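Side-chain contacts in adhesion and penetration protein autotransporter (Haemophilus influenzae, PDB 3SYJ), which promotes bacterial adherence to and invasion of host cells, mediates aggregation through self-association of its passenger domain, and is probably a serine protease: residues A[13-16]-A[21-24]; A[48-53]-A[474-479]; A[866-871]-A[875-880]. All coordinates share one frame; numbering follows the deposited sequence.

Contact 1 of 3, residues A[13-16]-A[21-24]; sequences RDFA and KFTV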
ATOM      1  N   ARG A  13      47.860 -17.280  27.417  1.00 18.16           N
ATOM      2  CA  ARG A  13      48.323 -17.083  26.052  1.00 14.76           C
ATOM      3  C   ARG A  13      47.560 -15.926  25.413  1.00 13.76           C
ATOM      4  O   ARG A  13      48.162 -15.038  24.821  1.00 13.24           O
ATOM      5  CB  ARG A  13      48.154 -18.361  25.231  1.00 13.31           C
ATOM      6  CG  ARG A  13      49.067 -19.513  25.646  1.00 17.23           C
ATOM      7  CD  ARG A  13      50.536 -19.191  25.442  1.00 11.48           C
ATOM      8  NE  ARG A  13      50.747 -18.376  24.253  1.00 20.51           N
ATOM      9  CZ  ARG A  13      50.712 -18.843  23.013  1.00 17.81           C
ATOM     10  NH1 ARG A  13      50.481 -20.131  22.832  1.00 27.93           N
ATOM     11  NH2 ARG A  13      50.893 -18.037  21.969  1.00 12.44           N
ATOM     12  N   ASP A  14      46.236 -15.934  25.546  1.00 15.49           N
ATOM     13  CA  ASP A  14      45.403 -14.870  24.987  1.00 13.73           C
ATOM     14  C   ASP A  14      45.790 -13.517  25.580  1.00 13.00           C
ATOM     15  O   ASP A  14      45.871 -12.510  24.866  1.00 14.40           O
ATOM     16  CB  ASP A  14      43.914 -15.155  25.224  1.00 12.22           C
ATOM     17  CG  ASP A  14      43.355 -16.209  24.265  1.00 15.16           C
ATOM     18  OD1 ASP A  14      44.084 -16.604  23.325  1.00 14.47           O
ATOM     19  OD2 ASP A  14      42.191 -16.639  24.450  1.00 12.04           O
ATOM     20  N   PHE A  15      46.033 -13.508  26.886  1.00 12.15           N
ATOM     21  CA  PHE A  15      46.436 -12.306  27.611  1.00 14.37           C
ATOM     22  C   PHE A  15      47.646 -11.666  26.922  1.00 15.67           C
ATOM     23  O   PHE A  15      47.636 -10.474  26.621  1.00 12.48           O
ATOM     24  CB  PHE A  15      46.770 -12.656  29.073  1.00 12.07           C
ATOM     25  CG  PHE A  15      46.598 -11.512  30.040  1.00 15.83           C
ATOM     26  CD1 PHE A  15      45.372 -11.272  30.641  1.00 14.81           C
ATOM     27  CD2 PHE A  15      47.667 -10.684  30.359  1.00 13.33           C
ATOM     28  CE1 PHE A  15      45.210 -10.228  31.537  1.00 17.02           C
ATOM     29  CE2 PHE A  15      47.513  -9.636  31.255  1.00 14.20           C
ATOM     30  CZ  PHE A  15      46.284  -9.409  31.848  1.00 12.67           C
ATOM     31  N   ALA A  16      48.671 -12.475  26.646  1.00 14.68           N
ATOM     32  CA  ALA A  16      49.915 -11.960  26.074  1.00 12.48           C
ATOM     33  C   ALA A  16      49.741 -11.464  24.638  1.00 14.47           C
ATOM     34  O   ALA A  16      50.400 -10.511  24.221  1.00 12.90           O
ATOM     35  CB  ALA A  16      50.996 -13.010  26.134  1.00 13.83           C
ATOM     36  N   LYS A  21      39.272 -12.673  24.866  1.00 18.29           N
ATOM     37  CA  LYS A  21      38.539 -11.544  25.404  1.00 18.76           C
ATOM     38  C   LYS A  21      39.478 -10.415  25.789  1.00 20.35           C
ATOM     39  O   LYS A  21      39.033  -9.328  26.157  1.00 17.90           O
ATOM     40  CB  LYS A  21      37.684 -11.984  26.593  1.00 23.70           C
ATOM     41  CG  LYS A  21      36.312 -12.462  26.163  1.00 26.24           C
ATOM     42  CD  LYS A  21      35.705 -13.451  27.130  1.00 34.23           C
ATOM     43  CE  LYS A  21      34.296 -13.815  26.692  1.00 37.67           C
ATOM     44  NZ  LYS A  21      33.919 -15.176  27.175  1.00 55.52           N
ATOM     45  N   PHE A  22      40.777 -10.664  25.669  1.00 14.65           N
ATOM     46  CA  PHE A  22      41.772  -9.707  26.139  1.00 15.76           C
ATOM     47  C   PHE A  22      42.252  -8.740  25.053  1.00 16.87           C
ATOM     48  O   PHE A  22      43.442  -8.421  24.945  1.00 14.08           O
ATOM     49  CB  PHE A  22      42.935 -10.449  26.791  1.00 16.11           C
ATOM     50  CG  PHE A  22      42.539 -11.206  28.037  1.00 15.48           C
ATOM     51  CD1 PHE A  22      42.202 -10.520  29.203  1.00 13.95           C
ATOM     52  CD2 PHE A  22      42.478 -12.590  28.036  1.00 14.52           C
ATOM     53  CE1 PHE A  22      41.834 -11.203  30.349  1.00 19.14           C
ATOM     54  CE2 PHE A  22      42.111 -13.287  29.183  1.00 16.04           C
ATOM     55  CZ  PHE A  22      41.789 -12.590  30.346  1.00 15.13           C
ATOM     56  N   THR A  23      41.308  -8.272  24.247  1.00 15.19           N
ATOM     57  CA  THR A  23      41.605  -7.289  23.229  1.00 12.63           C
ATOM     58  C   THR A  23      41.919  -5.978  23.920  1.00 15.43           C
ATOM     59  O   THR A  23      41.477  -5.735  25.051  1.00 13.59           O
ATOM     60  CB  THR A  23      40.413  -7.098  22.315  1.00 15.52           C
ATOM     61  OG1 THR A  23      39.244  -6.937  23.120  1.00 17.74           O
ATOM     62  CG2 THR A  23      40.234  -8.314  21.412  1.00 15.58           C
ATOM     63  N   VAL A  24      42.678  -5.126  23.248  1.00 18.18           N
ATOM     64  CA  VAL A  24      43.113  -3.885  23.864  1.00 18.23           C
ATOM     65  C   VAL A  24      41.899  -3.070  24.303  1.00 18.40           C
ATOM     66  O   VAL A  24      40.919  -2.956  23.560  1.00 16.91           O
ATOM     67  CB  VAL A  24      44.001  -3.067  22.908  1.00 17.27           C
ATOM     68  CG1 VAL A  24      44.478  -1.800  23.586  1.00 14.47           C
ATOM     69  CG2 VAL A  24      45.179  -3.908  22.449  1.00 12.12           C
TER

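Contact 2 of 3, residues A[48-53]-A[474-479]; sequences MIDFSV and GFRGGR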
ATOM      1  N   MET A  48      42.248  -3.015  29.203  1.00 15.39           N
ATOM      2  CA  MET A  48      43.330  -3.966  28.925  1.00 13.24           C
ATOM      3  C   MET A  48      44.516  -3.311  28.215  1.00 15.06           C
ATOM      4  O   MET A  48      44.349  -2.634  27.200  1.00 14.49           O
ATOM      5  CB  MET A  48      42.823  -5.132  28.072  1.00 13.77           C
ATOM      6  CG  MET A  48      43.899  -6.135  27.698  1.00 13.74           C
ATOM      7  SD  MET A  48      44.537  -7.101  29.098  1.00 14.86           S
ATOM      8  CE  MET A  48      45.647  -8.217  28.244  1.00 14.39           C
ATOM      9  N   ILE A  49      45.712  -3.538  28.749  1.00 12.96           N
ATOM     10  CA  ILE A  49      46.951  -2.989  28.210  1.00 13.14           C
ATOM     11  C   ILE A  49      47.154  -3.352  26.725  1.00 13.51           C
ATOM     12  O   ILE A  49      46.683  -4.383  26.255  1.00 14.54           O
ATOM     13  CB  ILE A  49      48.150  -3.498  29.057  1.00 12.86           C
ATOM     14  CG1 ILE A  49      49.433  -2.734  28.744  1.00 11.14           C
ATOM     15  CG2 ILE A  49      48.354  -4.999  28.871  1.00 14.46           C
ATOM     16  CD1 ILE A  49      50.593  -3.118  29.643  1.00  7.98           C
ATOM     17  N   ASP A  50      47.848  -2.499  25.983  1.00 13.98           N
ATOM     18  CA  ASP A  50      48.187  -2.807  24.602  1.00 11.74           C
ATOM     19  C   ASP A  50      49.593  -3.374  24.632  1.00 13.75           C
ATOM     20  O   ASP A  50      50.555  -2.632  24.826  1.00 11.56           O
ATOM     21  CB  ASP A  50      48.141  -1.534  23.755  1.00 15.12           C
ATOM     22  CG  ASP A  50      48.354  -1.794  22.258  1.00 17.61           C
ATOM     23  OD1 ASP A  50      48.981  -2.808  21.877  1.00 15.23           O
ATOM     24  OD2 ASP A  50      47.900  -0.953  21.452  1.00 18.39           O
ATOM     25  N   PHE A  51      49.714  -4.687  24.465  1.00 11.56           N
ATOM     26  CA  PHE A  51      51.016  -5.347  24.564  1.00 14.05           C
ATOM     27  C   PHE A  51      51.847  -5.219  23.270  1.00 17.33           C
ATOM     28  O   PHE A  51      52.964  -5.735  23.188  1.00 16.94           O
ATOM     29  CB  PHE A  51      50.857  -6.827  24.944  1.00 13.68           C
ATOM     30  CG  PHE A  51      50.768  -7.084  26.438  1.00 14.41           C
ATOM     31  CD1 PHE A  51      51.673  -6.497  27.325  1.00  9.11           C
ATOM     32  CD2 PHE A  51      49.813  -7.960  26.942  1.00 11.98           C
ATOM     33  CE1 PHE A  51      51.612  -6.757  28.685  1.00 10.96           C
ATOM     34  CE2 PHE A  51      49.746  -8.230  28.308  1.00 13.18           C
ATOM     35  CZ  PHE A  51      50.640  -7.619  29.183  1.00 10.44           C
ATOM     36  N   SER A  52      51.317  -4.535  22.261  1.00 14.50           N
ATOM     37  CA  SER A  52      52.050  -4.389  21.001  1.00 17.51           C
ATOM     38  C   SER A  52      53.401  -3.662  21.170  1.00 15.36           C
ATOM     39  O   SER A  52      54.274  -3.760  20.312  1.00 10.77           O
ATOM     40  CB  SER A  52      51.183  -3.717  19.930  1.00 16.32           C
ATOM     41  OG  SER A  52      51.038  -2.329  20.173  1.00 19.35           O
ATOM     42  N   VAL A  53      53.577  -2.963  22.289  1.00 15.02           N
ATOM     43  CA  VAL A  53      54.838  -2.270  22.573  1.00 14.96           C
ATOM     44  C   VAL A  53      55.933  -3.222  23.060  1.00 13.52           C
ATOM     45  O   VAL A  53      57.097  -2.831  23.208  1.00 11.94           O
ATOM     46  CB  VAL A  53      54.655  -1.173  23.637  1.00 14.18           C
ATOM     47  CG1 VAL A  53      53.532  -0.235  23.235  1.00 14.77           C
ATOM     48  CG2 VAL A  53      54.377  -1.799  24.998  1.00 14.14           C
ATOM     49  N   GLY A 474      49.527  -4.151   7.048  1.00 17.90           N
ATOM     50  CA  GLY A 474      50.167  -4.982   8.046  1.00 13.51           C
ATOM     51  C   GLY A 474      49.392  -4.999   9.348  1.00 13.71           C
ATOM     52  O   GLY A 474      48.183  -4.778   9.364  1.00 14.07           O
ATOM     53  N   PHE A 475      50.105  -5.268  10.437  1.00 13.38           N
ATOM     54  CA  PHE A 475      49.546  -5.317  11.785  1.00 14.75           C
ATOM     55  C   PHE A 475      48.717  -4.082  12.082  1.00 12.90           C
ATOM     56  O   PHE A 475      49.253  -2.977  12.138  1.00 15.88           O
ATOM     57  CB  PHE A 475      50.690  -5.416  12.794  1.00 12.34           C
ATOM     58  CG  PHE A 475      50.256  -5.404  14.232  1.00 11.93           C
ATOM     59  CD1 PHE A 475      49.690  -6.530  14.804  1.00 13.20           C
ATOM     60  CD2 PHE A 475      50.464  -4.283  15.032  1.00 13.69           C
ATOM     61  CE1 PHE A 475      49.310  -6.534  16.141  1.00 15.89           C
ATOM     62  CE2 PHE A 475      50.085  -4.277  16.377  1.00 15.21           C
ATOM     63  CZ  PHE A 475      49.510  -5.407  16.930  1.00 15.52           C
ATOM     64  N   ARG A 476      47.412  -4.284  12.255  1.00 15.02           N
ATOM     65  CA  ARG A 476      46.441  -3.229  12.595  1.00 16.51           C
ATOM     66  C   ARG A 476      46.113  -2.248  11.453  1.00 17.78           C
ATOM     67  O   ARG A 476      45.289  -1.346  11.608  1.00 17.59           O
ATOM     68  CB  ARG A 476      46.819  -2.508  13.890  1.00 12.83           C
ATOM     69  CG  ARG A 476      46.590  -3.372  15.116  1.00 16.87           C
ATOM     70  CD  ARG A 476      47.029  -2.667  16.379  1.00 19.79           C
ATOM     71  NE  ARG A 476      46.951  -3.562  17.525  1.00 19.33           N
ATOM     72  CZ  ARG A 476      47.406  -3.261  18.736  1.00 21.43           C
ATOM     73  NH1 ARG A 476      47.978  -2.082  18.962  1.00 20.89           N
ATOM     74  NH2 ARG A 476      47.288  -4.140  19.720  1.00 18.56           N
ATOM     75  N   GLY A 477      46.744  -2.460  10.305  1.00 14.71           N
ATOM     76  CA  GLY A 477      46.385  -1.751   9.089  1.00 16.42           C
ATOM     77  C   GLY A 477      46.353  -0.247   9.232  1.00 14.93           C
ATOM     78  O   GLY A 477      47.186   0.336   9.927  1.00 14.98           O
ATOM     79  N   GLY A 478      45.365   0.361   8.578  1.00 15.00           N
ATOM     80  CA  GLY A 478      45.266   1.802   8.414  1.00 15.18           C
ATOM     81  C   GLY A 478      44.358   2.119   7.230  1.00 15.16           C
ATOM     82  O   GLY A 478      43.687   1.222   6.707  1.00 11.23           O
ATOM     83  N   ARG A 479      44.343   3.379   6.796  1.00 13.80           N
ATOM     84  CA  ARG A 479      43.415   3.803   5.737  1.00 13.28           C
ATOM     85  C   ARG A 479      44.105   4.018   4.408  1.00 12.29           C
ATOM     86  O   ARG A 479      45.055   4.792   4.309  1.00 18.07           O
ATOM     87  CB  ARG A 479      42.659   5.085   6.128  1.00 16.61           C
ATOM     88  CG  ARG A 479      41.466   4.855   7.046  1.00 18.76           C
ATOM     89  CD  ARG A 479      40.853   6.156   7.566  1.00 21.28           C
ATOM     90  NE  ARG A 479      40.517   6.044   8.985  1.00 36.16           N
ATOM     91  CZ  ARG A 479      39.484   5.353   9.454  1.00 35.98           C
ATOM     92  NH1 ARG A 479      38.674   4.725   8.618  1.00 45.69           N
ATOM     93  NH2 ARG A 479      39.249   5.291  10.752  1.00 33.84           N
TER

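Contact 3 of 3, residues A[866-871]-A[875-880]; sequences QFTSSL and KSDKLK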
ATOM      1  N   GLN A 866     -11.753 -25.990   4.265  1.00 37.76           N
ATOM      2  CA  GLN A 866     -12.474 -25.712   5.507  1.00 37.07           C
ATOM      3  C   GLN A 866     -13.370 -24.482   5.371  1.00 36.92           C
ATOM      4  O   GLN A 866     -12.900 -23.392   5.035  1.00 38.69           O
ATOM      5  CB  GLN A 866     -11.496 -25.538   6.673  1.00 37.64           C
ATOM      6  CG  GLN A 866     -10.702 -26.789   6.989  1.00 37.27           C
ATOM      7  CD  GLN A 866      -9.799 -26.640   8.205  1.00 39.79           C
ATOM      8  OE1 GLN A 866      -9.285 -25.561   8.488  1.00 36.57           O
ATOM      9  NE2 GLN A 866      -9.593 -27.739   8.921  1.00 37.96           N
ATOM     10  N   PHE A 867     -14.662 -24.671   5.630  1.00 35.71           N
ATOM     11  CA  PHE A 867     -15.664 -23.622   5.463  1.00 37.29           C
ATOM     12  C   PHE A 867     -16.206 -23.132   6.800  1.00 42.08           C
ATOM     13  O   PHE A 867     -16.263 -23.887   7.774  1.00 41.42           O
ATOM     14  CB  PHE A 867     -16.851 -24.146   4.648  1.00 36.02           C
ATOM     15  CG  PHE A 867     -16.613 -24.192   3.167  1.00 35.00           C
ATOM     16  CD1 PHE A 867     -17.270 -23.313   2.321  1.00 36.02           C
ATOM     17  CD2 PHE A 867     -15.750 -25.125   2.617  1.00 36.07           C
ATOM     18  CE1 PHE A 867     -17.062 -23.360   0.951  1.00 33.54           C
ATOM     19  CE2 PHE A 867     -15.534 -25.174   1.250  1.00 31.38           C
ATOM     20  CZ  PHE A 867     -16.192 -24.293   0.418  1.00 31.12           C
ATOM     21  N   THR A 868     -16.600 -21.863   6.840  1.00 37.42           N
ATOM     22  CA  THR A 868     -17.467 -21.374   7.900  1.00 39.60           C
ATOM     23  C   THR A 868     -18.795 -21.007   7.253  1.00 41.67           C
ATOM     24  O   THR A 868     -18.849 -20.720   6.055  1.00 35.19           O
ATOM     25  CB  THR A 868     -16.889 -20.144   8.637  1.00 41.54           C
ATOM     26  OG1 THR A 868     -16.834 -19.023   7.748  1.00 40.18           O
ATOM     27  CG2 THR A 868     -15.495 -20.437   9.181  1.00 42.11           C
ATOM     28  N   SER A 869     -19.866 -21.014   8.040  1.00 42.80           N
ATOM     29  CA  SER A 869     -21.184 -20.694   7.506  1.00 40.10           C
ATOM     30  C   SER A 869     -22.164 -20.215   8.573  1.00 40.01           C
ATOM     31  O   SER A 869     -21.950 -20.410   9.770  1.00 40.94           O
ATOM     32  CB  SER A 869     -21.773 -21.916   6.802  1.00 34.92           C
ATOM     33  OG  SER A 869     -22.158 -22.903   7.748  1.00 36.44           O
ATOM     34  N   SER A 870     -23.235 -19.577   8.110  1.00 43.58           N
ATOM     35  CA  SER A 870     -24.389 -19.260   8.940  1.00 43.40           C
ATOM     36  C   SER A 870     -25.637 -19.752   8.232  1.00 43.92           C
ATOM     37  O   SER A 870     -26.219 -19.032   7.423  1.00 43.03           O
ATOM     38  CB  SER A 870     -24.506 -17.755   9.185  1.00 44.70           C
ATOM     39  OG  SER A 870     -25.686 -17.459   9.916  1.00 42.78           O
ATOM     40  N   LEU A 871     -26.038 -20.985   8.528  1.00 41.60           N
ATOM     41  CA  LEU A 871     -27.208 -21.576   7.891  1.00 42.73           C
ATOM     42  C   LEU A 871     -28.450 -20.737   8.154  1.00 44.32           C
ATOM     43  O   LEU A 871     -29.392 -20.750   7.359  1.00 41.56           O
ATOM     44  CB  LEU A 871     -27.420 -23.020   8.362  1.00 44.78           C
ATOM     45  CG  LEU A 871     -26.533 -24.075   7.689  1.00 46.63           C
ATOM     46  CD1 LEU A 871     -26.722 -25.446   8.320  1.00 41.95           C
ATOM     47  CD2 LEU A 871     -26.816 -24.136   6.194  1.00 43.85           C
ATOM     48  N   LYS A 875     -25.766 -18.007   4.514  1.00 44.21           N
ATOM     49  CA  LYS A 875     -24.530 -17.407   4.026  1.00 40.02           C
ATOM     50  C   LYS A 875     -23.362 -18.311   4.394  1.00 43.66           C
ATOM     51  O   LYS A 875     -23.458 -19.097   5.336  1.00 41.83           O
ATOM     52  CB  LYS A 875     -24.316 -16.037   4.673  1.00 46.84           C
ATOM     53  CG  LYS A 875     -25.401 -15.010   4.379  1.00 45.40           C
ATOM     54  CD  LYS A 875     -25.374 -13.872   5.394  1.00 47.15           C
ATOM     55  CE  LYS A 875     -24.106 -13.032   5.276  1.00 58.76           C
ATOM     56  NZ  LYS A 875     -24.139 -12.084   4.122  1.00 57.95           N
ATOM     57  N   SER A 876     -22.259 -18.193   3.658  1.00 42.70           N
ATOM     58  CA  SER A 876     -21.052 -18.959   3.962  1.00 39.59           C
ATOM     59  C   SER A 876     -19.858 -18.560   3.098  1.00 40.04           C
ATOM     60  O   SER A 876     -19.983 -17.763   2.163  1.00 35.35           O
ATOM     61  CB  SER A 876     -21.308 -20.453   3.780  1.00 36.85           C
ATOM     62  OG  SER A 876     -21.188 -20.821   2.422  1.00 38.07           O
ATOM     63  N   ASP A 877     -18.699 -19.128   3.420  1.00 39.90           N
ATOM     64  CA  ASP A 877     -17.533 -19.014   2.556  1.00 37.09           C
ATOM     65  C   ASP A 877     -17.873 -19.750   1.271  1.00 37.53           C
ATOM     66  O   ASP A 877     -18.692 -20.668   1.277  1.00 35.04           O
ATOM     67  CB  ASP A 877     -16.300 -19.644   3.207  1.00 37.01           C
ATOM     68  CG  ASP A 877     -15.848 -18.906   4.456  1.00 41.10           C
ATOM     69  OD1 ASP A 877     -15.880 -17.655   4.464  1.00 41.53           O
ATOM     70  OD2 ASP A 877     -15.446 -19.583   5.428  1.00 38.32           O
ATOM     71  N   LYS A 878     -17.252 -19.349   0.169  1.00 37.23           N
ATOM     72  CA  LYS A 878     -17.572 -19.924  -1.128  1.00 37.33           C
ATOM     73  C   LYS A 878     -16.334 -20.445  -1.848  1.00 38.31           C
ATOM     74  O   LYS A 878     -15.244 -19.894  -1.716  1.00 40.53           O
ATOM     75  CB  LYS A 878     -18.292 -18.893  -2.003  1.00 38.02           C
ATOM     76  CG  LYS A 878     -19.666 -18.487  -1.484  1.00 40.01           C
ATOM     77  CD  LYS A 878     -20.606 -19.688  -1.437  1.00 44.77           C
ATOM     78  CE  LYS A 878     -21.767 -19.475  -0.469  1.00 42.91           C
ATOM     79  NZ  LYS A 878     -22.720 -18.447  -0.952  1.00 45.07           N
ATOM     80  N   LEU A 879     -16.513 -21.521  -2.601  1.00 34.29           N
ATOM     81  CA  LEU A 879     -15.475 -22.019  -3.486  1.00 35.07           C
ATOM     82  C   LEU A 879     -16.031 -21.971  -4.903  1.00 40.98           C
ATOM     83  O   LEU A 879     -16.936 -22.727  -5.253  1.00 41.02           O
ATOM     84  CB  LEU A 879     -15.070 -23.442  -3.100  1.00 35.64           C
ATOM     85  CG  LEU A 879     -13.965 -24.126  -3.909  1.00 35.79           C
ATOM     86  CD1 LEU A 879     -12.697 -23.282  -3.928  1.00 34.76           C
ATOM     87  CD2 LEU A 879     -13.684 -25.517  -3.355  1.00 31.67           C
ATOM     88  N   LYS A 880     -15.499 -21.053  -5.705  1.00 41.51           N
ATOM     89  CA  LYS A 880     -15.979 -20.828  -7.063  1.00 40.44           C
ATOM     90  C   LYS A 880     -15.027 -21.454  -8.078  1.00 37.94           C
ATOM     91  O   LYS A 880     -13.879 -21.039  -8.198  1.00 40.73           O
ATOM     92  CB  LYS A 880     -16.122 -19.326  -7.317  1.00 40.50           C
ATOM     93  CG  LYS A 880     -16.615 -18.962  -8.702  1.00 45.26           C
ATOM     94  CD  LYS A 880     -16.831 -17.460  -8.833  1.00 45.41           C
ATOM     95  CE  LYS A 880     -17.989 -16.993  -7.964  1.00 51.14           C
ATOM     96  NZ  LYS A 880     -18.493 -15.656  -8.388  1.00 57.73           N
TER
HETATM   97  O   HOH W   1     -13.152 -20.982   6.507  1.00 39.80           O

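Contact 1 of 3, residues A[13-16]-A[21-24]
Phe22 turns one face of its ring to the helix 9-17, and the edge of Phe15 meets that face. Followed outward from the backbone, the Phe22 side chain lies against the helix at almost every atom. Its CB packs 4.0 Å from Phe15 CA and nearly as close to the carbonyl oxygen of Asp14. CG and CD1 come next, both under Phe15 CD1, which stands 3.5 Å above the ring plane over its centre. On the other flank Phe22 CD2 lies 3.8 Å from Phe15 N, and Asp14 CB reaches the ring's edge there, 4.1 Å from Phe22 CD2. Farther out, Phe22 CE1 meets Phe15 CD1 at 3.6 Å, Phe22 CE2 approaches the same atom less closely, and CZ at the tip lies in the plane of the Phe15 ring. Phe15 and Phe22 form an edge-to-face (T-shaped) stack: the ring centroids are 4.8 Å apart and the ring planes meet at 62°.

Helix 9-17 and the loop that follows it belong to the N-terminal serine protease domain of the Hap passenger, a member of the S6 family with the chymotrypsin-like fold of its clan. The loop doubles back, so that Phe22 lies beside the last helical turns. Strands 29-32 and 38-42 add Ile29 and Ser42 around its ring, and an aromatic residue suits this buried place because it is broad and flat enough to meet all of them.

Phe15 has CG anti to the backbone N (chi1 -154°), and this brings CD1 over Phe22. Of the Asp14 side chain it is the CB methylene that touches the ring; the carboxylate accepts hydrogen bonds from His596 ND1, Ala597 N and Gln10 NE2, joining the helix to a distant part of the chain.

Contact 2 of 3, residues A[48-53]-A[474-479]
A salt bridge between a loop of the N-terminal protease domain and a turn of the beta-helix joins two parts of the passenger some 420 residues apart. The turn is a type II beta turn, Gly474 to Gly477, closed by the bond from Gly477 N to Gly474 O and leading into strand 478-481. From it Arg476 sends an extended chain toward the loop, and Asp50 comes from the opposite direction. The guanidinium grips the carboxylate end-on with two nitrogens: Arg476 NH1 donates to Asp50 OD2 at 2.7 Å, on its syn lone pair, while Arg476 NH2 donates to Asp50 OD1 at 3.0 Å. The two planes stand 56° apart, so NH2 meets OD1 from above the carboxylate plane although OD1 itself lies close to the plane of the guanidinium.

Phe475 lies along the same arginine: its CZ is 3.1 Å above one guanidinium face, offset toward the rim, and its CE2 touches Ser52 CB at 3.8 Å. Within the loop Asp50 makes an Asx turn, OD1 accepting from Ser52 N at 2.9 Å, and Ser52 OG donates to Asp50 OD1 at 2.7 Å. Aspartate suits the place because its short side chain can close that turn and still offer OD2 outward. Its CG is anti to the backbone N (chi1 -174°), which carries the carboxylate to the arginine.

Three donors thus converge on Asp50 OD1, two from Ser52 and one from Arg476, with a further weak bond from Arg476 NH1 at 3.2 Å. The Ser52 bonds help to fix the carboxylate's rotation, holding OD2 toward the arginine; these neutral donors, with the positive guanidinium, probably stabilise the negative charge.

Contact 3 of 3, residues A[866-871]-A[875-880]
This beta hairpin, strands 862-870 and 875-881, lies in the pertactin-like C-terminal part of the passenger's beta-helix. Near its turn the strands pair regularly: Ser870 N donates to Lys875 O at 2.8 Å, and Lys875 N returns a bond to Ser870 O. The next pair, Ser869 and Ser876, is non-hydrogen-bonded and very close, with CB atoms 3.4 Å apart; serine's small side chain suits such tightness.

Beyond it Asp877 takes over from the backbone. Its N donates to Thr868 O, but the matching Thr868 N turns to Asp877 OD2, at 2.9 Å. Thr868 OG1, set between backbone N and carbonyl carbon (chi1 66°), donates to Asp877 OD2 at 2.8 Å; both Thr868 donors come from the same face of the carboxylate. OD1 is bonded to Asn851 N and Asn821 ND2. On the other side the edge of Phe867 faces Asp877 O, 3.2 Å from CE1, and its CZ packs against Leu879 CB at 3.8 Å, with Leu908 and Leu891 around the ring.

The buried carboxylate is therefore held at both oxygens by neutral donors, which probably spread its charge and let it stand in for a strand carbonyl where the hairpin breaks its pairing.

From the N terminus, contact 1 closes first, a short loop that folds the chain after helix 9-17 back on that helix within the protease domain. Contact 2 opens soon after and closes a very long loop, whose far end lies on the beta-helix. The two neither nest nor cross, but they touch in space: the carbonyl oxygen of Phe15 lies against Phe51 and Met48, and Val24 lies against Arg476, so the helix and its loop abut the inter-domain joint. Contact 3 is a local hairpin closure near the other end of the modelled chain, its centre about 68 and 71 Å from the centres of contacts 1 and 2, with no touch to either.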